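Local coordinates for protein phosphatidylglycerophosphatase B (PDB 6FMX) that dephosphorylates the membrane lipid phosphatidylglycerophosphate to phosphatidylglycerol and also hydrolyses undecaprenyl pyrophosphate to the lipid carrier undecaprenyl phosphate, at residues Y21-L33 with T193-F207. Residues are numbered along the deposited sequence; the frame is centred on the assembly and turned at random.
Sequences YKPVSLFLFFLIL and TDVLGGFSLGLLLFF. With OLC ((2R)-2,3-dihydroxypropyl (9Z)-octadec-9-enoate), chain C; OLC ((2R)-2,3-dihydroxypropyl (9Z)-octadec-9-enoate), chain D.
Two transmembrane helices, the first and last of the chain, run antiparallel where Phe-30 packs on Leu-201 and Leu-26 fills a hole in helix 192-215. Their segment axes approach to 8.6 Å at 155°, and no hydrogen bond crosses between them. Leu-26 is a knob among Ser-200, Leu-203, Leu-204 and Phe-207; its CD1 lies 3.8 Å from CD2 of Phe-207. The aliphatic chain of Lys-22 crosses the Phe-207 ring at about a right angle, CG standing over the face at 3.8 Å from the centroid, while Phe-206 CE2 backs the opposite face. Phe-30 lays one ring face on Leu-201, a placement set by chi1 of 173°, which turns CG anti to the backbone N; Leu-201 CD1 sits 3.5 Å from the ring centroid in a CH-pi contact. The Phe-30 ring also meets Phe-136, and with Leu-201 it touches Leu-114 of helix 96-118. Cutting Phe-30 back to an alanine removes the ring, which is likely to strip Leu-201 CD1 of the face it rests on and open a gap toward Phe-136 and Leu-114. Ser-200 turns its hydroxyl back to its own helix, OG donating to Gly-197 O at 3.0 Å, while its CB meets the Phe-29 edge. Leu-33 CD1 lies 3.6 Å from the backbone N of Gly-197. Monoolein chains lie along the outer side of helix 21-36, one touching Phe-29 and Leu-33. The pairing thus joins the N-terminal helix to the last helix of the PAP2 fold, whose start carries Asp-194, inferred to stabilise the nucleophilic histidine, in phosphatase motif III.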
loop_
_atom_site.group_PDB
_atom_site.type_symbol
_atom_site.label_atom_id
_atom_site.label_comp_id
_atom_site.label_asym_id
_atom_site.label_seq_id
_atom_site.Cartn_x
_atom_site.Cartn_y
_atom_site.Cartn_z
ATOM N N TYR A 21 9.463 -10.939 -14.197
ATOM C CA TYR A 21 10.544 -10.381 -13.387
ATOM C C TYR A 21 10.017 -9.594 -12.190
ATOM O O TYR A 21 10.396 -9.867 -11.041
ATOM C CB TYR A 21 11.442 -9.500 -14.260
ATOM C CG TYR A 21 12.789 -9.176 -13.646
ATOM C CD1 TYR A 21 13.945 -9.809 -14.087
ATOM C CD2 TYR A 21 12.906 -8.226 -12.638
ATOM C CE1 TYR A 21 15.182 -9.512 -13.532
ATOM C CE2 TYR A 21 14.137 -7.926 -12.077
ATOM C CZ TYR A 21 15.270 -8.571 -12.527
ATOM O OH TYR A 21 16.492 -8.269 -11.967
ATOM N N LYS A 22 9.143 -8.607 -12.432
ATOM C CA LYS A 22 8.808 -7.670 -11.362
ATOM C C LYS A 22 7.980 -8.286 -10.228
ATOM O O LYS A 22 8.302 -8.025 -9.062
ATOM C CB LYS A 22 8.132 -6.396 -11.909
ATOM C CG LYS A 22 6.958 -6.560 -12.880
ATOM C CD LYS A 22 7.038 -5.503 -13.971
ATOM C CE LYS A 22 8.244 -5.753 -14.870
ATOM N NZ LYS A 22 8.004 -6.897 -15.794
ATOM N N PRO A 23 6.935 -9.091 -10.478
ATOM C CA PRO A 23 6.227 -9.672 -9.326
ATOM C C PRO A 23 7.028 -10.741 -8.602
ATOM O O PRO A 23 6.861 -10.898 -7.385
ATOM C CB PRO A 23 4.945 -10.241 -9.949
ATOM C CG PRO A 23 5.336 -10.598 -11.319
ATOM C CD PRO A 23 6.338 -9.555 -11.747
ATOM N N VAL A 24 7.908 -11.467 -9.297
ATOM C CA VAL A 24 8.727 -12.469 -8.619
ATOM C C VAL A 24 9.768 -11.800 -7.728
ATOM O O VAL A 24 10.040 -12.263 -6.613
ATOM C CB VAL A 24 9.375 -13.418 -9.644
ATOM C CG1 VAL A 24 10.360 -14.348 -8.956
ATOM C CG2 VAL A 24 8.307 -14.225 -10.344
ATOM N N SER A 25 10.367 -10.704 -8.202
ATOM C CA SER A 25 11.359 -9.995 -7.401
ATOM C C SER A 25 10.741 -9.447 -6.120
ATOM O O SER A 25 11.347 -9.523 -5.044
ATOM C CB SER A 25 11.979 -8.863 -8.219
ATOM O OG SER A 25 12.661 -9.371 -9.355
ATOM N N LEU A 26 9.529 -8.895 -6.220
ATOM C CA LEU A 26 8.836 -8.386 -5.041
ATOM C C LEU A 26 8.482 -9.508 -4.076
ATOM O O LEU A 26 8.558 -9.336 -2.853
ATOM C CB LEU A 26 7.576 -7.636 -5.463
ATOM C CG LEU A 26 7.813 -6.363 -6.267
ATOM C CD1 LEU A 26 6.559 -5.958 -7.022
ATOM C CD2 LEU A 26 8.257 -5.253 -5.334
ATOM N N PHE A 27 8.074 -10.663 -4.609
ATOM C CA PHE A 27 7.756 -11.802 -3.754
ATOM C C PHE A 27 8.996 -12.312 -3.039
ATOM O O PHE A 27 8.948 -12.628 -1.841
ATOM C CB PHE A 27 7.127 -12.918 -4.587
ATOM C CG PHE A 27 6.797 -14.150 -3.803
ATOM C CD1 PHE A 27 5.784 -14.137 -2.858
ATOM C CD2 PHE A 27 7.488 -15.330 -4.026
ATOM C CE1 PHE A 27 5.475 -15.276 -2.140
ATOM C CE2 PHE A 27 7.180 -16.472 -3.315
ATOM C CZ PHE A 27 6.172 -16.444 -2.370
ATOM N N LEU A 28 10.116 -12.405 -3.759
ATOM C CA LEU A 28 11.364 -12.827 -3.134
ATOM C C LEU A 28 11.844 -11.793 -2.121
ATOM O O LEU A 28 12.386 -12.151 -1.070
ATOM C CB LEU A 28 12.426 -13.067 -4.205
ATOM C CG LEU A 28 12.152 -14.300 -5.074
ATOM C CD1 LEU A 28 13.194 -14.453 -6.171
ATOM C CD2 LEU A 28 12.092 -15.546 -4.214
ATOM N N PHE A 29 11.653 -10.507 -2.422
ATOM C CA PHE A 29 12.025 -9.470 -1.468
ATOM C C PHE A 29 11.225 -9.599 -0.181
ATOM O O PHE A 29 11.759 -9.392 0.913
ATOM C CB PHE A 29 11.821 -8.084 -2.078
ATOM C CG PHE A 29 12.057 -6.958 -1.109
ATOM C CD1 PHE A 29 13.343 -6.589 -0.750
ATOM C CD2 PHE A 29 10.991 -6.281 -0.542
ATOM C CE1 PHE A 29 13.560 -5.553 0.146
ATOM C CE2 PHE A 29 11.205 -5.246 0.352
ATOM C CZ PHE A 29 12.494 -4.884 0.698
ATOM N N PHE A 30 9.938 -9.935 -0.286
ATOM C CA PHE A 30 9.129 -10.074 0.920
ATOM C C PHE A 30 9.609 -11.240 1.776
ATOM O O PHE A 30 9.676 -11.125 3.006
ATOM C CB PHE A 30 7.653 -10.249 0.575
ATOM C CG PHE A 30 6.802 -10.570 1.766
ATOM C CD1 PHE A 30 6.359 -9.562 2.606
ATOM C CD2 PHE A 30 6.443 -11.874 2.049
ATOM C CE1 PHE A 30 5.585 -9.854 3.711
ATOM C CE2 PHE A 30 5.661 -12.168 3.154
ATOM C CZ PHE A 30 5.234 -11.158 3.985
ATOM N N LEU A 31 9.920 -12.379 1.146
ATOM C CA LEU A 31 10.401 -13.534 1.900
ATOM C C LEU A 31 11.681 -13.204 2.647
ATOM O O LEU A 31 11.848 -13.577 3.816
ATOM C CB LEU A 31 10.639 -14.728 0.970
ATOM C CG LEU A 31 9.462 -15.330 0.207
ATOM C CD1 LEU A 31 9.918 -16.521 -0.660
ATOM C CD2 LEU A 31 8.385 -15.755 1.183
ATOM N N ILE A 32 12.601 -12.512 1.982
ATOM C CA ILE A 32 13.863 -12.160 2.610
ATOM C C ILE A 32 13.622 -11.226 3.789
ATOM O O ILE A 32 14.223 -11.384 4.858
ATOM C CB ILE A 32 14.812 -11.561 1.559
ATOM C CG1 ILE A 32 15.372 -12.697 0.700
ATOM C CG2 ILE A 32 15.933 -10.789 2.216
ATOM C CD1 ILE A 32 16.071 -12.231 -0.539
ATOM N N LEU A 33 12.704 -10.268 3.628
ATOM C CA LEU A 33 12.347 -9.385 4.738
ATOM C C LEU A 33 11.673 -10.149 5.873
ATOM O O LEU A 33 11.965 -9.904 7.052
ATOM C CB LEU A 33 11.431 -8.264 4.248
ATOM C CG LEU A 33 12.046 -6.891 4.040
ATOM C CD1 LEU A 33 10.942 -5.892 3.748
ATOM C CD2 LEU A 33 12.815 -6.494 5.288
ATOM N N THR A 193 10.520 -1.821 8.202
ATOM C CA THR A 193 10.430 -3.101 7.502
ATOM C C THR A 193 8.989 -3.571 7.350
ATOM O O THR A 193 8.671 -4.254 6.366
ATOM C CB THR A 193 11.263 -4.167 8.216
ATOM O OG1 THR A 193 10.939 -4.172 9.612
ATOM C CG2 THR A 193 12.746 -3.887 8.026
ATOM N N ASP A 194 8.108 -3.251 8.309
ATOM C CA ASP A 194 6.685 -3.509 8.098
ATOM C C ASP A 194 6.187 -2.791 6.854
ATOM O O ASP A 194 5.368 -3.330 6.097
ATOM C CB ASP A 194 5.837 -3.051 9.289
ATOM C CG ASP A 194 6.260 -3.654 10.601
ATOM O OD1 ASP A 194 6.749 -4.806 10.616
ATOM O OD2 ASP A 194 6.049 -2.965 11.626
ATOM N N VAL A 195 6.645 -1.554 6.657
ATOM C CA VAL A 195 6.198 -0.747 5.526
ATOM C C VAL A 195 6.727 -1.324 4.219
ATOM O O VAL A 195 5.982 -1.481 3.243
ATOM C CB VAL A 195 6.635 0.715 5.720
ATOM C CG1 VAL A 195 6.454 1.507 4.426
ATOM C CG2 VAL A 195 5.839 1.348 6.866
ATOM N N LEU A 196 8.028 -1.629 4.176
ATOM C CA LEU A 196 8.613 -2.210 2.971
ATOM C C LEU A 196 7.973 -3.556 2.644
ATOM O O LEU A 196 7.730 -3.862 1.472
ATOM C CB LEU A 196 10.129 -2.358 3.131
ATOM C CG LEU A 196 10.991 -1.110 3.319
ATOM C CD1 LEU A 196 12.439 -1.499 3.558
ATOM C CD2 LEU A 196 10.893 -0.202 2.125
ATOM N N GLY A 197 7.693 -4.371 3.666
ATOM C CA GLY A 197 7.005 -5.631 3.427
ATOM C C GLY A 197 5.635 -5.439 2.809
ATOM O O GLY A 197 5.258 -6.156 1.878
ATOM N N GLY A 198 4.869 -4.469 3.316
ATOM C CA GLY A 198 3.562 -4.197 2.744
ATOM C C GLY A 198 3.652 -3.580 1.363
ATOM O O GLY A 198 2.867 -3.921 0.471
ATOM N N PHE A 199 4.604 -2.659 1.166
ATOM C CA PHE A 199 4.882 -2.117 -0.162
ATOM C C PHE A 199 5.065 -3.232 -1.182
ATOM O O PHE A 199 4.420 -3.243 -2.236
ATOM C CB PHE A 199 6.146 -1.249 -0.136
ATOM C CG PHE A 199 5.918 0.180 0.294
ATOM C CD1 PHE A 199 4.643 0.673 0.506
ATOM C CD2 PHE A 199 6.998 1.029 0.471
ATOM C CE1 PHE A 199 4.454 1.992 0.903
ATOM C CE2 PHE A 199 6.812 2.356 0.868
ATOM C CZ PHE A 199 5.540 2.833 1.082
ATOM N N SER A 200 5.954 -4.177 -0.881
ATOM C CA SER A 200 6.324 -5.173 -1.880
ATOM C C SER A 200 5.150 -6.062 -2.263
ATOM O O SER A 200 5.004 -6.405 -3.443
ATOM C CB SER A 200 7.510 -6.006 -1.388
ATOM O OG SER A 200 7.166 -6.846 -0.314
ATOM N N LEU A 201 4.291 -6.424 -1.310
ATOM C CA LEU A 201 3.168 -7.295 -1.642
ATOM C C LEU A 201 1.977 -6.553 -2.249
ATOM O O LEU A 201 1.276 -7.124 -3.091
ATOM C CB LEU A 201 2.718 -8.079 -0.410
ATOM C CG LEU A 201 3.705 -9.111 0.141
ATOM C CD1 LEU A 201 3.083 -9.830 1.304
ATOM C CD2 LEU A 201 4.096 -10.115 -0.925
ATOM N N GLY A 202 1.721 -5.308 -1.846
ATOM C CA GLY A 202 0.712 -4.524 -2.535
ATOM C C GLY A 202 1.090 -4.262 -3.978
ATOM O O GLY A 202 0.254 -4.365 -4.882
ATOM N N LEU A 203 2.360 -3.925 -4.219
ATOM C CA LEU A 203 2.847 -3.729 -5.580
ATOM C C LEU A 203 2.778 -5.026 -6.380
ATOM O O LEU A 203 2.454 -5.015 -7.574
ATOM C CB LEU A 203 4.279 -3.201 -5.533
ATOM C CG LEU A 203 4.827 -2.178 -6.530
ATOM C CD1 LEU A 203 3.793 -1.118 -6.898
ATOM C CD2 LEU A 203 6.071 -1.536 -5.928
ATOM N N LEU A 204 3.081 -6.153 -5.733
ATOM C CA LEU A 204 2.947 -7.449 -6.387
ATOM C C LEU A 204 1.518 -7.675 -6.870
ATOM O O LEU A 204 1.293 -8.084 -8.016
ATOM C CB LEU A 204 3.383 -8.555 -5.419
ATOM C CG LEU A 204 3.528 -9.990 -5.931
ATOM C CD1 LEU A 204 4.516 -10.704 -5.036
ATOM C CD2 LEU A 204 2.205 -10.710 -5.886
ATOM N N LEU A 205 0.530 -7.420 -6.002
ATOM C CA LEU A 205 -0.865 -7.606 -6.394
ATOM C C LEU A 205 -1.261 -6.669 -7.524
ATOM O O LEU A 205 -2.042 -7.057 -8.404
ATOM C CB LEU A 205 -1.784 -7.406 -5.191
ATOM C CG LEU A 205 -1.624 -8.505 -4.138
ATOM C CD1 LEU A 205 -2.389 -8.176 -2.866
ATOM C CD2 LEU A 205 -2.099 -9.819 -4.715
ATOM N N PHE A 206 -0.740 -5.438 -7.509
ATOM C CA PHE A 206 -0.950 -4.518 -8.621
ATOM C C PHE A 206 -0.445 -5.110 -9.931
ATOM O O PHE A 206 -1.174 -5.151 -10.933
ATOM C CB PHE A 206 -0.250 -3.185 -8.333
ATOM C CG PHE A 206 0.092 -2.385 -9.576
ATOM C CD1 PHE A 206 -0.907 -1.831 -10.363
ATOM C CD2 PHE A 206 1.414 -2.180 -9.944
ATOM C CE1 PHE A 206 -0.593 -1.091 -11.497
ATOM C CE2 PHE A 206 1.734 -1.447 -11.073
ATOM C CZ PHE A 206 0.730 -0.902 -11.851
ATOM N N PHE A 207 0.814 -5.559 -9.950
ATOM C CA PHE A 207 1.374 -6.093 -11.187
ATOM C C PHE A 207 0.606 -7.319 -11.653
ATOM O O PHE A 207 0.443 -7.538 -12.861
ATOM C CB PHE A 207 2.853 -6.421 -11.009
ATOM C CG PHE A 207 3.741 -5.219 -11.086
ATOM C CD1 PHE A 207 3.849 -4.498 -12.263
ATOM C CD2 PHE A 207 4.464 -4.803 -9.979
ATOM C CE1 PHE A 207 4.665 -3.385 -12.339
ATOM C CE2 PHE A 207 5.283 -3.695 -10.048
ATOM C CZ PHE A 207 5.382 -2.984 -11.229
HETATM C C18 OLC C . 14.457 -7.172 -6.296
HETATM C C10 OLC C . 17.293 -7.366 -2.149
HETATM C C9 OLC C . 17.633 -6.995 -0.932
HETATM C C17 OLC C . 15.737 -7.962 -6.014
HETATM C C11 OLC C . 16.202 -8.410 -2.398
HETATM C C8 OLC C . 16.929 -7.594 0.284
HETATM C C24 OLC C . 22.877 -9.416 9.234
HETATM C C16 OLC C . 15.657 -9.406 -6.517
HETATM C C12 OLC C . 16.841 -9.596 -3.125
HETATM C C7 OLC C . 17.259 -6.773 1.533
HETATM C C15 OLC C . 14.612 -10.225 -5.758
HETATM C C13 OLC C . 15.834 -10.635 -3.605
HETATM C C6 OLC C . 16.211 -7.034 2.618
HETATM C C14 OLC C . 14.644 -9.949 -4.255
HETATM C C5 OLC C . 16.126 -5.825 3.546
HETATM C C4 OLC C . 16.418 -6.265 4.976
HETATM C C3 OLC C . 17.929 -6.351 5.178
HETATM C C2 OLC C . 18.302 -7.808 5.418
HETATM C C21 OLC C . 21.332 -8.566 7.493
HETATM C C1 OLC C . 19.727 -7.861 5.952
HETATM C C22 OLC C . 21.567 -9.666 8.500
HETATM O O19 OLC C . 20.556 -7.143 5.501
HETATM O O25 OLC C . 22.879 -10.206 10.393
HETATM O O23 OLC C . 20.504 -9.615 9.400
HETATM O O20 OLC C . 20.047 -8.751 6.980
HETATM C C18 OLC D . 17.972 -15.621 -1.782
HETATM C C10 OLC D . 13.800 -17.528 3.727
HETATM C C9 OLC D . 12.628 -18.001 4.099
HETATM C C17 OLC D . 16.769 -15.220 -2.630
HETATM C C11 OLC D . 13.893 -16.198 2.991
HETATM C C8 OLC D . 11.347 -17.225 3.797
HETATM C C24 OLC D . 12.785 -17.611 15.407
HETATM C C16 OLC D . 15.639 -16.215 -2.383
HETATM C C12 OLC D . 14.701 -16.375 1.711
HETATM C C7 OLC D . 10.264 -17.569 4.818
HETATM C C15 OLC D . 15.205 -16.138 -0.921
HETATM C C13 OLC D . 14.159 -17.553 0.899
HETATM C C6 OLC D . 10.457 -16.710 6.065
HETATM C C14 OLC D . 14.251 -17.292 -0.607
HETATM C C5 OLC D . 9.905 -17.461 7.276
HETATM C C4 OLC D . 10.436 -16.827 8.554
HETATM C C3 OLC D . 11.667 -17.590 9.031
HETATM C C2 OLC D . 12.183 -16.967 10.323
HETATM C C21 OLC D . 10.976 -17.911 13.748
HETATM C C1 OLC D . 11.382 -17.508 11.504
HETATM C C22 OLC D . 11.735 -18.576 14.877
HETATM O O19 OLC D . 10.332 -18.026 11.328
HETATM O O25 OLC D . 12.580 -17.455 16.783
HETATM O O23 OLC D . 10.830 -18.884 15.896
HETATM O O20 OLC D . 11.883 -17.413 12.807
#